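Local coordinates for aspartate carbamoyltransferase (Leishmania major, PDB 7K46), which probably catalyses the transfer of the carbamoyl group of carbamoyl phosphate to L-aspartate, an early step of de novo pyrimidine biosynthesis, at residues Ser14-Ser17 with Ala18-Ser22; Asp35-Thr38 with His39-Gly43. One frame throughout, in Å; residues are numbered along the deposited sequence. Where two conformers were deposited one is given.

Interaction 1: Ser14-Ser17 with Ala18-Ser22; sequences SVAS and AAQFS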
loop_
_atom_site.group_PDB
_atom_site.type_symbol
_atom_site.label_atom_id
_atom_site.label_comp_id
_atom_site.label_asym_id
_atom_site.label_seq_id
_atom_site.Cartn_x
_atom_site.Cartn_y
_atom_site.Cartn_z
ATOM N N SER A 14 15.861 -17.048 8.170
ATOM C CA SER A 14 15.539 -16.725 6.785
ATOM C C SER A 14 15.166 -17.999 6.036
ATOM O O SER A 14 15.663 -19.087 6.332
ATOM C CB SER A 14 16.731 -16.050 6.093
ATOM O OG SER A 14 16.986 -14.751 6.609
ATOM N N VAL A 15 14.272 -17.859 5.065
ATOM C CA VAL A 15 13.802 -18.977 4.253
ATOM C C VAL A 15 14.277 -18.705 2.832
ATOM O O VAL A 15 13.656 -17.938 2.079
ATOM C CB VAL A 15 12.283 -19.148 4.337
ATOM C CG1 VAL A 15 11.820 -20.255 3.388
ATOM C CG2 VAL A 15 11.881 -19.481 5.779
ATOM N N ALA A 16 15.414 -19.302 2.478
ATOM C CA ALA A 16 16.061 -19.050 1.198
ATOM C C ALA A 16 15.777 -20.122 0.162
ATOM O O ALA A 16 15.688 -19.806 -1.032
ATOM C CB ALA A 16 17.578 -18.936 1.377
ATOM N N SER A 17 15.645 -21.376 0.591
ATOM C CA SER A 17 15.468 -22.497 -0.318
ATOM C C SER A 17 14.649 -23.572 0.382
ATOM O O SER A 17 14.814 -23.798 1.582
ATOM C CB SER A 17 16.817 -23.080 -0.762
ATOM O OG SER A 17 16.651 -24.340 -1.397
ATOM N N ALA A 18 13.782 -24.241 -0.374
ATOM C CA ALA A 18 13.031 -25.347 0.206
ATOM C C ALA A 18 13.950 -26.502 0.589
ATOM O O ALA A 18 13.582 -27.328 1.434
ATOM C CB ALA A 18 11.953 -25.815 -0.772
ATOM N N ALA A 19 15.147 -26.566 0.008
ATOM C CA ALA A 19 16.095 -27.605 0.399
ATOM C C ALA A 19 16.573 -27.452 1.843
ATOM O O ALA A 19 17.189 -28.377 2.380
ATOM C CB ALA A 19 17.291 -27.610 -0.563
ATOM N N GLN A 20 16.313 -26.323 2.498
ATOM C CA GLN A 20 16.772 -26.204 3.875
ATOM C C GLN A 20 15.868 -26.938 4.866
ATOM O O GLN A 20 16.223 -27.035 6.046
ATOM C CB GLN A 20 16.947 -24.718 4.257
ATOM C CG GLN A 20 15.699 -23.923 4.468
ATOM C CD GLN A 20 15.998 -22.440 4.681
ATOM O OE1 GLN A 20 16.471 -21.737 3.775
ATOM N NE2 GLN A 20 15.738 -21.966 5.887
ATOM N N PHE A 21 14.756 -27.516 4.417
ATOM C CA PHE A 21 13.821 -28.206 5.299
ATOM C C PHE A 21 13.971 -29.723 5.225
ATOM O O PHE A 21 14.219 -30.280 4.153
ATOM C CB PHE A 21 12.391 -27.820 4.941
ATOM C CG PHE A 21 12.125 -26.348 5.091
ATOM C CD1 PHE A 21 12.254 -25.733 6.332
ATOM C CD2 PHE A 21 11.776 -25.578 3.996
ATOM C CE1 PHE A 21 12.014 -24.361 6.484
ATOM C CE2 PHE A 21 11.530 -24.205 4.138
ATOM C CZ PHE A 21 11.651 -23.604 5.379
ATOM N N SER A 22 13.796 -30.385 6.370
ATOM C CA SER A 22 13.691 -31.837 6.407
ATOM C C SER A 22 12.273 -32.269 6.047
ATOM O O SER A 22 11.343 -31.463 6.026
ATOM C CB SER A 22 14.043 -32.364 7.793
ATOM O OG SER A 22 13.107 -31.880 8.735
#
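Gln20 reaches back across its own turn to the backbone of Ser14, Ala16 and Ser17, and its side chain can be followed atom by atom as an example of how one amide ties a loop together. Gln20 CB sits 3.5 Å from Ser17 O. The next carbon, CG, comes closer still to that oxygen and also lies over the centre of one face of the Phe21 ring, about 4.0 Å above its plane. It holds this place because chi1 is 73°, which wedges CG between the backbone N and the carbonyl carbon; beyond it the chain runs extended and carries CD toward Ser14. At the tip the two halves of the amide divide the work. Gln20 NE2 donates to Ser14 O at 2.9 Å, a bond lying in the carbonyl plane of Ser14 and close to the amide plane of Gln20. Gln20 OE1 accepts from Ala16 N at 3.0 Å, with the donor well above the carbonyl plane, and takes a second, weak bond from Ser17 N. Two good bonds, one at each end, and the weak third fix the rotation of the amide.

The backbone that carries it is a short 3-10 turn, residues 18-20, leading to helix 23-41 of the carbamoyl phosphate-binding domain. Gln20 N donates to Ser17 O, and Ser17 OG accepts from Ala19 N at 3.0 Å, so Ser17 accepts from the turn with both its side-chain and its backbone oxygen; the same hydroxyl is bonded to Glu140. On the buried side Val15 CG1 meets the edge of the Phe21 ring, 3.9 Å from CZ, the two side chains crossing at about a right angle. Helix 142-156 covers this pair, Pro142 lying against Val15 and Leu146 against Phe21.

Interaction 2: Asp35-Thr38 with His39-Gly43; sequences DMKT and HIEAG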
loop_
_atom_site.group_PDB
_atom_site.type_symbol
_atom_site.label_atom_id
_atom_site.label_comp_id
_atom_site.label_asym_id
_atom_site.label_seq_id
_atom_site.Cartn_x
_atom_site.Cartn_y
_atom_site.Cartn_z
ATOM N N ASP A 35 -4.223 -26.689 9.836
ATOM C CA ASP A 35 -4.880 -26.289 11.080
ATOM C C ASP A 35 -5.305 -24.825 11.025
ATOM O O ASP A 35 -6.406 -24.470 11.467
ATOM C CB ASP A 35 -3.956 -26.549 12.273
ATOM C CG ASP A 35 -3.746 -28.039 12.542
ATOM O OD1 ASP A 35 -4.485 -28.864 11.969
ATOM O OD2 ASP A 35 -2.845 -28.391 13.332
ATOM N N MET A 36 -4.457 -23.967 10.457
ATOM C CA MET A 36 -4.837 -22.572 10.268
ATOM C C MET A 36 -5.976 -22.433 9.267
ATOM O O MET A 36 -6.866 -21.595 9.453
ATOM C CB MET A 36 -3.629 -21.754 9.813
ATOM C CG MET A 36 -2.619 -21.571 10.917
ATOM S SD MET A 36 -1.195 -20.667 10.314
ATOM C CE MET A 36 -0.388 -20.315 11.871
ATOM N N LYS A 37 -5.959 -23.234 8.193
ATOM C CA LYS A 37 -7.058 -23.195 7.228
ATOM C C LYS A 37 -8.392 -23.475 7.910
ATOM O O LYS A 37 -9.363 -22.735 7.724
ATOM C CB LYS A 37 -6.806 -24.191 6.093
ATOM C CG LYS A 37 -7.897 -24.245 5.014
ATOM C CD LYS A 37 -7.495 -25.246 3.924
ATOM C CE LYS A 37 -8.462 -25.272 2.741
ATOM N NZ LYS A 37 -9.830 -25.674 3.133
ATOM N N THR A 38 -8.455 -24.526 8.726
ATOM C CA THR A 38 -9.706 -24.829 9.419
ATOM C C THR A 38 -10.136 -23.665 10.303
ATOM O O THR A 38 -11.303 -23.246 10.280
ATOM C CB THR A 38 -9.549 -26.096 10.252
ATOM O OG1 THR A 38 -9.181 -27.183 9.393
ATOM C CG2 THR A 38 -10.843 -26.422 10.975
ATOM N N HIS A 39 -9.193 -23.137 11.086
ATOM C CA HIS A 39 -9.439 -22.011 11.988
ATOM C C HIS A 39 -9.972 -20.799 11.230
ATOM O O HIS A 39 -11.042 -20.266 11.553
ATOM C CB HIS A 39 -8.121 -21.681 12.698
ATOM C CG HIS A 39 -8.205 -20.609 13.742
ATOM N ND1 HIS A 39 -8.511 -20.876 15.060
ATOM C CD2 HIS A 39 -7.947 -19.280 13.678
ATOM C CE1 HIS A 39 -8.476 -19.753 15.756
ATOM N NE2 HIS A 39 -8.132 -18.769 14.943
ATOM N N ILE A 40 -9.238 -20.362 10.203
ATOM C CA ILE A 40 -9.602 -19.150 9.471
ATOM C C ILE A 40 -10.931 -19.329 8.752
ATOM O O ILE A 40 -11.782 -18.430 8.750
ATOM C CB ILE A 40 -8.471 -18.775 8.493
ATOM C CG1 ILE A 40 -7.188 -18.422 9.263
ATOM C CG2 ILE A 40 -8.909 -17.626 7.568
ATOM C CD1 ILE A 40 -7.231 -17.079 9.994
ATOM N N GLU A 41 -11.146 -20.495 8.139
ATOM C CA GLU A 41 -12.381 -20.679 7.391
ATOM C C GLU A 41 -13.581 -20.842 8.305
ATOM O O GLU A 41 -14.718 -20.668 7.853
ATOM C CB GLU A 41 -12.240 -21.860 6.431
ATOM C CG GLU A 41 -11.259 -21.517 5.313
ATOM C CD GLU A 41 -11.140 -22.589 4.256
ATOM O OE1 GLU A 41 -11.577 -23.733 4.499
ATOM O OE2 GLU A 41 -10.593 -22.279 3.179
ATOM N N ALA A 42 -13.356 -21.146 9.580
ATOM C CA ALA A 42 -14.417 -21.094 10.572
ATOM C C ALA A 42 -14.736 -19.673 11.019
ATOM O O ALA A 42 -15.631 -19.495 11.850
ATOM C CB ALA A 42 -14.049 -21.947 11.789
ATOM N N GLY A 43 -14.036 -18.665 10.498
ATOM C CA GLY A 43 -14.256 -17.287 10.897
ATOM C C GLY A 43 -13.442 -16.819 12.089
ATOM O O GLY A 43 -13.560 -15.651 12.477
#
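Lys37 and Glu41, one helical turn apart, join their charged ends in an i to i+4 salt bridge, Lys37 NZ standing 2.9 Å from Glu41 OE1. The ammonium approaches on the syn side of the carboxylate but 32° out of its plane. The lysine stays extended until its last torsion, where a bend (chi4 -61°) turns NZ to the glutamate; on the way its CG passes 3.7 Å from Glu41 CD. Arg312 of helix 309-326 holds the other oxygen, OE2, so the carboxylate is shared between two cations and probably stays ionised.

At this pair helix 23-41 comes to its end. Glu41 N still donates to Lys37 O at 2.9 Å, and Ala42 N reaches Thr38 O less straight, at an N-H...O angle of 139°. Gly43 then takes a positive phi, and the bond from Gly43 N to Ile40 O is one of two back into the last turn that mark a Schellman motif; Gly43 O accepts from Arg52 of the second subunit. His39 rests its CB 3.5 Å from both Asp35 O and Met36 O; with chi1 -176° its imidazole swings away from the turn, where NE2 bonds Thr45 O and the ring meets Phe4 edge-to-face.

Interactions 1 and 2 lie at the two ends of one helix, 23-41: residues 14-22 lead into its start, and residues 35-43 form its last two turns and exit. Their centres are 26 Å apart and they do not touch. Interaction 1 lies nearer the middle of the chain and relies on neutral groups, with an amide and a hydroxyl serving backbone atoms alongside a buried aromatic contact. Interaction 2 is farther out, with charges paired side chain to side chain over regular helical bonds. Each is partly buried, but against different partners: helix 142-156 packs on the first, helix 309-326 on the second, which alone of the two meets another subunit.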